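Local coordinates for protein citrate synthase (Metallosphaera sedula, PDB 6ABX) that probably catalyses the condensation of acetyl-CoA with oxaloacetate and water to give citrate and CoA, a step of the tricarboxylic acid cycle, at residues Ile130-Arg134 against Arg135-Phe139; Ser149-Phe152 against Leu153-Arg157; Leu312-Ala316 against Met317-Pro321. One frame throughout, in Å; residues are numbered along the deposited sequence.

Along the chain the three contacts come one after another: interaction 1 at the end of helix 112-134, interaction 2 within helix 148-157, and interaction 3 where helix 310-316 gives way to the loop before helix 324-343. Their centres lie 13 to 15 Å apart on one side of the chain's centre, and each touches the other two. Arg132 and Arg157 reach from interactions 1 and 2 to backbone oxygens of interactions 2 and 3, Gln131 and Arg135 bind the backbone at Gly318-Asp320, and Phe152 meets Phe319 edge-to-face. The last turns of two successive helices, 112-134 and 148-157, are thus tied to the end of helix 310-316, far along the chain, in a mainly helical fold.

Interaction 1: Ile130-Arg134 against Arg135-Phe139; sequences IQRTR and RNQEF
Arg132 folds back over the end of its own helix to hold the outgoing chain at Glu138. Its NE and NH2 approach the same backbone oxygen side-on, the straighter bond being NE to Glu138 O at 2.7 Å (165° at the hydrogen), the other NH2 to Glu138 O at 3.1 Å. That oxygen lies almost in the guanidinium plane, while Gln137 CB covers one face, 3.6 Å from Arg132 NE. The Gln137 amide stacks on the same group. Bends of about -70° at both chi2 and chi3 curl the arginine chain into this position.

A second stack forms on the Arg135 side of the turn: the Gln131 amide and the Arg135 guanidinium lie face to face, only 12° from parallel, with Gln131 NE2 3.2 Å from Arg135 NE. These two nitrogens are both donors and do not bond to each other. The polar ends bind outward, Gln131 OE1 to Asp320 N, Arg135 to Gly318 O and the Asp320 carboxylate.

Beneath the side chains the backbone closes a Schellman motif, with Asn136 at positive phi as its C-prime residue. Gln137 N binds Arg132 O at 2.9 Å and Asn136 N binds Thr133 O at 3.0 Å. A water donates to both Thr133 OG1 and Gln137 O, bridging helix and loop.

Arg132 NH1 continues to Ile156 O on helix 148-157. An alanine in place of Arg132 removes both side-chain donors to Glu138 O and the link to Ile156 O, and the loop would probably be freer to move. Chemically, one cation serves carbonyl oxygens rather than a carboxylate, and its positive charge, near the helix C-terminus, is likely to ease the build-up of negative potential there.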
loop_
_atom_site.group_PDB
_atom_site.type_symbol
_atom_site.label_atom_id
_atom_site.label_comp_id
_atom_site.label_asym_id
_atom_site.label_seq_id
_atom_site.Cartn_x
_atom_site.Cartn_y
_atom_site.Cartn_z
ATOM N N ILE A 130 -10.409 -18.128 8.039
ATOM C CA ILE A 130 -11.351 -17.813 6.977
ATOM C C ILE A 130 -11.944 -19.114 6.430
ATOM O O ILE A 130 -13.164 -19.213 6.289
ATOM C CB ILE A 130 -10.726 -16.964 5.848
ATOM C CG1 ILE A 130 -10.271 -15.597 6.322
ATOM C CG2 ILE A 130 -11.715 -16.880 4.662
ATOM C CD1 ILE A 130 -9.434 -14.829 5.312
ATOM N N GLN A 131 -11.081 -20.068 6.048
ATOM C CA GLN A 131 -11.541 -21.277 5.399
ATOM C C GLN A 131 -12.469 -22.092 6.306
ATOM O O GLN A 131 -13.482 -22.574 5.829
ATOM C CB GLN A 131 -10.367 -22.149 4.982
ATOM C CG GLN A 131 -10.807 -23.444 4.358
ATOM C CD GLN A 131 -11.312 -23.163 2.984
ATOM O OE1 GLN A 131 -10.525 -23.024 2.014
ATOM N NE2 GLN A 131 -12.631 -22.991 2.916
ATOM N N ARG A 132 -12.071 -22.294 7.560
ATOM C CA ARG A 132 -12.835 -23.098 8.536
ATOM C C ARG A 132 -14.208 -22.426 8.708
ATOM O O ARG A 132 -15.229 -23.119 8.614
ATOM C CB ARG A 132 -12.146 -23.130 9.901
ATOM C CG ARG A 132 -10.812 -23.867 9.918
ATOM C CD ARG A 132 -10.916 -25.367 9.823
ATOM N NE ARG A 132 -11.424 -26.068 11.001
ATOM C CZ ARG A 132 -11.645 -27.377 11.077
ATOM N NH1 ARG A 132 -11.281 -28.214 10.107
ATOM N NH2 ARG A 132 -12.158 -27.873 12.184
ATOM N N THR A 133 -14.205 -21.100 8.837
ATOM C CA THR A 133 -15.472 -20.353 9.114
ATOM C C THR A 133 -16.441 -20.541 7.940
ATOM O O THR A 133 -17.651 -20.762 8.120
ATOM C CB THR A 133 -15.188 -18.887 9.433
ATOM O OG1 THR A 133 -14.367 -18.787 10.594
ATOM C CG2 THR A 133 -16.466 -18.117 9.641
ATOM N N ARG A 134 -15.924 -20.466 6.714
ATOM C CA ARG A 134 -16.765 -20.582 5.541
ATOM C C ARG A 134 -17.460 -21.946 5.507
ATOM O O ARG A 134 -18.571 -22.068 4.964
ATOM C CB ARG A 134 -15.976 -20.380 4.254
ATOM C CG ARG A 134 -15.649 -18.927 4.031
ATOM C CD ARG A 134 -14.777 -18.917 2.838
ATOM N NE ARG A 134 -14.613 -17.648 2.255
ATOM C CZ ARG A 134 -14.073 -17.532 1.042
ATOM N NH1 ARG A 134 -13.510 -18.594 0.462
ATOM N NH2 ARG A 134 -14.100 -16.371 0.437
ATOM N N ARG A 135 -16.758 -22.973 5.988
ATOM C CA ARG A 135 -17.271 -24.358 6.019
ATOM C C ARG A 135 -18.036 -24.684 7.292
ATOM O O ARG A 135 -18.262 -25.883 7.587
ATOM C CB ARG A 135 -16.073 -25.293 5.868
ATOM C CG ARG A 135 -15.483 -25.207 4.464
ATOM C CD ARG A 135 -14.221 -26.009 4.253
ATOM N NE ARG A 135 -13.818 -25.977 2.840
ATOM C CZ ARG A 135 -12.613 -26.351 2.389
ATOM N NH1 ARG A 135 -11.654 -26.691 3.251
ATOM N NH2 ARG A 135 -12.341 -26.230 1.087
ATOM N N ASN A 136 -18.353 -23.673 8.108
ATOM C CA ASN A 136 -19.025 -23.884 9.405
ATOM C C ASN A 136 -18.249 -24.825 10.325
ATOM O O ASN A 136 -18.851 -25.653 11.052
ATOM C CB ASN A 136 -20.450 -24.457 9.197
ATOM C CG ASN A 136 -21.378 -23.525 8.449
ATOM O OD1 ASN A 136 -21.180 -22.318 8.457
ATOM N ND2 ASN A 136 -22.399 -24.070 7.792
ATOM N N GLN A 137 -16.916 -24.722 10.308
ATOM C CA GLN A 137 -16.017 -25.509 11.121
ATOM C C GLN A 137 -15.343 -24.604 12.142
ATOM O O GLN A 137 -15.237 -23.394 11.944
ATOM C CB GLN A 137 -14.931 -26.164 10.265
ATOM C CG GLN A 137 -15.472 -27.140 9.239
ATOM C CD GLN A 137 -14.416 -27.521 8.233
ATOM O OE1 GLN A 137 -13.571 -26.720 7.845
ATOM N NE2 GLN A 137 -14.454 -28.767 7.852
ATOM N N GLU A 138 -14.955 -25.200 13.248
ATOM C CA GLU A 138 -14.353 -24.502 14.341
ATOM C C GLU A 138 -12.893 -24.168 14.029
ATOM O O GLU A 138 -12.139 -24.962 13.385
ATOM C CB GLU A 138 -14.414 -25.344 15.612
ATOM C CG GLU A 138 -14.116 -24.565 16.864
ATOM C CD GLU A 138 -14.289 -25.361 18.141
ATOM O OE1 GLU A 138 -14.404 -26.600 18.064
ATOM O OE2 GLU A 138 -14.257 -24.721 19.196
ATOM N N PHE A 139 -12.499 -23.004 14.520
ATOM C CA PHE A 139 -11.113 -22.570 14.496
ATOM C C PHE A 139 -10.244 -23.704 15.043
ATOM O O PHE A 139 -10.499 -24.257 16.149
ATOM C CB PHE A 139 -11.068 -21.278 15.302
ATOM C CG PHE A 139 -9.753 -20.548 15.389
ATOM C CD1 PHE A 139 -8.744 -20.737 14.457
ATOM C CD2 PHE A 139 -9.642 -19.518 16.330
ATOM C CE1 PHE A 139 -7.567 -20.001 14.569
ATOM C CE2 PHE A 139 -8.487 -18.748 16.398
ATOM C CZ PHE A 139 -7.447 -19.022 15.531
HETATM O O HOH W 1 -15.371 -20.493 12.656
#

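Interaction 2: Ser149-Phe152 against Leu153-Arg157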
loop_
_atom_site.group_PDB
_atom_site.type_symbol
_atom_site.label_atom_id
_atom_site.label_comp_id
_atom_site.label_asym_id
_atom_site.label_seq_id
_atom_site.Cartn_x
_atom_site.Cartn_y
_atom_site.Cartn_z
ATOM N N SER A 149 4.515 -25.757 7.189
ATOM C CA SER A 149 3.569 -26.286 6.172
ATOM C C SER A 149 2.676 -27.377 6.793
ATOM O O SER A 149 1.477 -27.435 6.476
ATOM C CB SER A 149 4.336 -26.786 4.975
ATOM O OG SER A 149 5.029 -25.707 4.347
ATOM N N GLU A 150 3.249 -28.188 7.682
ATOM C CA GLU A 150 2.436 -29.230 8.363
ATOM C C GLU A 150 1.309 -28.548 9.171
ATOM O O GLU A 150 0.132 -28.954 9.154
ATOM C CB GLU A 150 3.292 -30.129 9.258
ATOM C CG GLU A 150 2.407 -31.242 9.804
ATOM C CD GLU A 150 3.023 -32.409 10.549
ATOM O OE1 GLU A 150 4.272 -32.360 10.802
ATOM O OE2 GLU A 150 2.226 -33.357 10.876
ATOM N N ASN A 151 1.667 -27.489 9.898
ATOM C CA ASN A 151 0.714 -26.766 10.697
ATOM C C ASN A 151 -0.377 -26.120 9.827
ATOM O O ASN A 151 -1.552 -26.032 10.250
ATOM C CB ASN A 151 1.371 -25.670 11.535
ATOM C CG ASN A 151 0.366 -24.939 12.383
ATOM O OD1 ASN A 151 -0.200 -25.545 13.309
ATOM N ND2 ASN A 151 0.182 -23.659 12.130
ATOM N N PHE A 152 0.001 -25.582 8.661
ATOM C CA PHE A 152 -0.946 -24.900 7.805
ATOM C C PHE A 152 -2.052 -25.894 7.373
ATOM O O PHE A 152 -3.258 -25.601 7.470
ATOM C CB PHE A 152 -0.215 -24.315 6.582
ATOM C CG PHE A 152 -0.904 -23.174 5.874
ATOM C CD1 PHE A 152 -2.233 -22.852 6.094
ATOM C CD2 PHE A 152 -0.199 -22.402 4.973
ATOM C CE1 PHE A 152 -2.835 -21.790 5.447
ATOM C CE2 PHE A 152 -0.820 -21.362 4.300
ATOM C CZ PHE A 152 -2.111 -21.018 4.580
ATOM N N LEU A 153 -1.647 -27.089 6.994
ATOM C CA LEU A 153 -2.621 -28.120 6.594
ATOM C C LEU A 153 -3.435 -28.608 7.792
ATOM O O LEU A 153 -4.628 -28.826 7.691
ATOM C CB LEU A 153 -1.918 -29.281 5.904
ATOM C CG LEU A 153 -1.330 -28.956 4.528
ATOM C CD1 LEU A 153 -0.562 -30.143 3.992
ATOM C CD2 LEU A 153 -2.404 -28.519 3.567
ATOM N N TYR A 154 -2.801 -28.700 8.951
ATOM C CA TYR A 154 -3.478 -29.083 10.206
ATOM C C TYR A 154 -4.593 -28.081 10.542
ATOM O O TYR A 154 -5.706 -28.450 10.867
ATOM C CB TYR A 154 -2.460 -29.172 11.343
ATOM C CG TYR A 154 -3.065 -29.205 12.714
ATOM C CD1 TYR A 154 -3.771 -30.321 13.136
ATOM C CD2 TYR A 154 -3.023 -28.112 13.548
ATOM C CE1 TYR A 154 -4.400 -30.325 14.375
ATOM C CE2 TYR A 154 -3.616 -28.115 14.804
ATOM C CZ TYR A 154 -4.288 -29.246 15.224
ATOM O OH TYR A 154 -4.913 -29.265 16.452
ATOM N N MET A 155 -4.337 -26.794 10.361
ATOM C CA MET A 155 -5.298 -25.779 10.711
ATOM C C MET A 155 -6.492 -25.784 9.741
ATOM O O MET A 155 -7.540 -25.267 10.085
ATOM C CB MET A 155 -4.664 -24.396 10.761
ATOM C CG MET A 155 -3.686 -24.216 11.948
ATOM S SD MET A 155 -3.137 -22.517 12.134
ATOM C CE MET A 155 -2.425 -22.271 10.498
ATOM N N ILE A 156 -6.295 -26.212 8.488
ATOM C CA ILE A 156 -7.413 -26.345 7.524
ATOM C C ILE A 156 -8.227 -27.609 7.778
ATOM O O ILE A 156 -9.475 -27.606 7.641
ATOM C CB ILE A 156 -6.824 -26.353 6.086
ATOM C CG1 ILE A 156 -6.072 -25.069 5.767
ATOM C CG2 ILE A 156 -7.905 -26.615 5.060
ATOM C CD1 ILE A 156 -7.019 -23.946 5.562
ATOM N N ARG A 157 -7.521 -28.736 7.964
ATOM C CA ARG A 157 -8.166 -30.051 7.992
ATOM C C ARG A 157 -8.615 -30.415 9.397
ATOM O O ARG A 157 -9.564 -31.197 9.560
ATOM C CB ARG A 157 -7.204 -31.105 7.431
ATOM C CG ARG A 157 -7.125 -31.074 5.905
ATOM C CD ARG A 157 -5.768 -30.762 5.381
ATOM N NE ARG A 157 -5.563 -31.201 4.002
ATOM C CZ ARG A 157 -4.617 -32.018 3.653
ATOM N NH1 ARG A 157 -4.072 -32.818 4.557
ATOM N NH2 ARG A 157 -4.186 -31.981 2.413
#
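Met155 lies across the amide of Asn151, one helical turn earlier, and brings its methyl group round to the nitrogen. Its chain runs extended through chi2 and then turns at chi3 (-58°), which sets Met155 CE 3.4 Å and SD 3.5 Å from Asn151 ND2. Closer to the backbone, Met155 CG rests 3.3 Å from Asn151 O. The asparagine CG swings away from its own backbone nitrogen (chi1 -179°), carrying the amide along the helix surface toward Met155 and Tyr154. There Asn151 OD1 comes to the edge of the tyrosine ring, 3.8 Å from CD2, with the two planes 39° apart; its hydrogen-bond partner is Asp143 N, in the segment leading into the helix.

Phe152 opens the apolar side. Its ring meets Met155 CE and Ile156 CG1 obliquely, each 4.4 Å from CD1, whereas Ile156 CG1 comes to 3.3 Å from the backbone atom Phe152 O. The ring also packs against Pro124 and Ser128 of helix 112-134, Leu169 of helix 163-174, and the Phe319 ring edge-to-face.

The backbone beneath is regular alpha-helix, with Met155 N binding Asn151 O at 2.9 Å. Chemically, Met155 links a buried amide to the apolar side of the helix: its thioether end lies against the amide nitrogen of Asn151, whose oxygen is satisfied by a backbone N-H, while its methyl also meets the Phe152 ring.

Interaction 3: Leu312-Ala316 against Met317-Pro321; sequences LVFYA and MGFDP
Phe319 sits against the last turn of the helix with its ring edge at a backbone oxygen: Phe314 O lies in the ring plane at its edge, 3.4 Å from Phe319 CD2. The same oxygen accepts a hydrogen bond from Phe319 N at 3.2 Å, so ring and amide of one residue meet it together. This is the buried part of the contact, made by Val313, Phe314, Met317 and Phe319. Met317 lies alongside Val313, and its bend at chi3 (-49°) brings CE to both Val313 CG1 and Phe314 CD1, at 4.1 Å each. Leu169 of helix 163-174 touches Phe314 and Met317, and Ile327 of helix 324-343 touches Phe314 and Phe319.

Tyr315, Ala316 and Pro321, by contrast, are partly exposed. Tyr315 CD1 lies 4.0 Å from Pro321 CD in an oblique contact, and the tyrosine hydroxyl bonds with Glu278. Tyr315 CA-H points almost straight at Phe319 O, at a CA to O distance of 3.5 Å.

Gly318 ends the helix. At its positive phi of 110° a CB would press on the preceding carbonyl oxygen. Gly318 N binds Tyr315 O at 3.0 Å; with the Phe319 N bond this makes a Schellman motif. It closes helix 310-316 in the large helical core of citrate synthase, where the Phe314 side chain lies about 11 Å from bound citrate.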
loop_
_atom_site.group_PDB
_atom_site.type_symbol
_atom_site.label_atom_id
_atom_site.label_comp_id
_atom_site.label_asym_id
_atom_site.label_seq_id
_atom_site.Cartn_x
_atom_site.Cartn_y
_atom_site.Cartn_z
ATOM N N LEU A 312 -4.513 -25.198 -8.888
ATOM C CA LEU A 312 -4.905 -26.594 -8.843
ATOM C C LEU A 312 -4.231 -27.349 -7.692
ATOM O O LEU A 312 -4.864 -28.124 -6.972
ATOM C CB LEU A 312 -4.607 -27.218 -10.214
ATOM C CG LEU A 312 -4.821 -28.721 -10.309
ATOM C CD1 LEU A 312 -6.222 -29.074 -9.864
ATOM C CD2 LEU A 312 -4.562 -29.177 -11.732
ATOM N N VAL A 313 -2.943 -27.078 -7.464
ATOM C CA VAL A 313 -2.197 -27.683 -6.332
ATOM C C VAL A 313 -2.801 -27.256 -4.988
ATOM O O VAL A 313 -3.054 -28.109 -4.164
ATOM C CB VAL A 313 -0.699 -27.351 -6.419
ATOM C CG1 VAL A 313 0.045 -27.665 -5.131
ATOM C CG2 VAL A 313 -0.058 -28.057 -7.604
ATOM N N PHE A 314 -3.078 -25.970 -4.807
ATOM C CA PHE A 314 -3.657 -25.489 -3.533
ATOM C C PHE A 314 -5.081 -26.033 -3.355
ATOM O O PHE A 314 -5.483 -26.409 -2.261
ATOM C CB PHE A 314 -3.597 -23.969 -3.480
ATOM C CG PHE A 314 -2.195 -23.471 -3.247
ATOM C CD1 PHE A 314 -1.474 -23.876 -2.146
ATOM C CD2 PHE A 314 -1.618 -22.559 -4.106
ATOM C CE1 PHE A 314 -0.178 -23.424 -1.933
ATOM C CE2 PHE A 314 -0.316 -22.110 -3.882
ATOM C CZ PHE A 314 0.412 -22.588 -2.829
ATOM N N TYR A 315 -5.854 -26.116 -4.449
ATOM C CA TYR A 315 -7.175 -26.722 -4.407
ATOM C C TYR A 315 -7.083 -28.194 -3.982
ATOM O O TYR A 315 -7.920 -28.660 -3.176
ATOM C CB TYR A 315 -7.873 -26.546 -5.764
ATOM C CG TYR A 315 -9.235 -27.188 -5.858
ATOM C CD1 TYR A 315 -10.299 -26.668 -5.143
ATOM C CD2 TYR A 315 -9.482 -28.263 -6.683
ATOM C CE1 TYR A 315 -11.563 -27.231 -5.207
ATOM C CE2 TYR A 315 -10.744 -28.855 -6.754
ATOM C CZ TYR A 315 -11.784 -28.333 -6.015
ATOM O OH TYR A 315 -13.053 -28.843 -6.076
ATOM N N ALA A 316 -6.106 -28.918 -4.514
ATOM C CA ALA A 316 -5.885 -30.333 -4.250
ATOM C C ALA A 316 -5.614 -30.549 -2.755
ATOM O O ALA A 316 -5.948 -31.572 -2.193
ATOM C CB ALA A 316 -4.765 -30.871 -5.100
ATOM N N MET A 317 -5.036 -29.552 -2.102
ATOM C CA MET A 317 -4.731 -29.705 -0.719
ATOM C C MET A 317 -5.827 -29.230 0.229
ATOM O O MET A 317 -5.677 -29.442 1.436
ATOM C CB MET A 317 -3.403 -29.016 -0.486
ATOM C CG MET A 317 -2.389 -29.966 -1.060
ATOM S SD MET A 317 -0.759 -29.553 -0.647
ATOM C CE MET A 317 -0.830 -27.823 -1.101
ATOM N N GLY A 318 -6.939 -28.715 -0.304
ATOM C CA GLY A 318 -8.121 -28.427 0.458
ATOM C C GLY A 318 -8.438 -26.978 0.649
ATOM O O GLY A 318 -9.322 -26.643 1.469
ATOM N N PHE A 319 -7.755 -26.050 -0.070
ATOM C CA PHE A 319 -8.126 -24.654 -0.007
ATOM C C PHE A 319 -9.164 -24.278 -1.069
ATOM O O PHE A 319 -8.990 -24.702 -2.205
ATOM C CB PHE A 319 -6.864 -23.815 -0.238
ATOM C CG PHE A 319 -5.805 -23.973 0.826
ATOM C CD1 PHE A 319 -5.895 -23.219 1.978
ATOM C CD2 PHE A 319 -4.745 -24.841 0.674
ATOM C CE1 PHE A 319 -4.924 -23.330 2.953
ATOM C CE2 PHE A 319 -3.753 -24.935 1.642
ATOM C CZ PHE A 319 -3.863 -24.181 2.777
ATOM N N ASP A 320 -10.165 -23.443 -0.737
ATOM C CA ASP A 320 -11.098 -22.847 -1.681
ATOM C C ASP A 320 -10.275 -22.027 -2.661
ATOM O O ASP A 320 -9.342 -21.313 -2.273
ATOM C CB ASP A 320 -12.173 -21.904 -1.084
ATOM C CG ASP A 320 -13.263 -22.569 -0.273
ATOM O OD1 ASP A 320 -13.445 -23.792 -0.456
ATOM O OD2 ASP A 320 -13.893 -21.856 0.580
ATOM N N PRO A 321 -10.600 -22.098 -3.963
ATOM C CA PRO A 321 -9.945 -21.279 -4.965
ATOM C C PRO A 321 -9.826 -19.786 -4.661
ATOM O O PRO A 321 -8.773 -19.198 -4.945
ATOM C CB PRO A 321 -10.831 -21.482 -6.200
ATOM C CG PRO A 321 -11.318 -22.882 -6.032
ATOM C CD PRO A 321 -11.612 -22.986 -4.556
#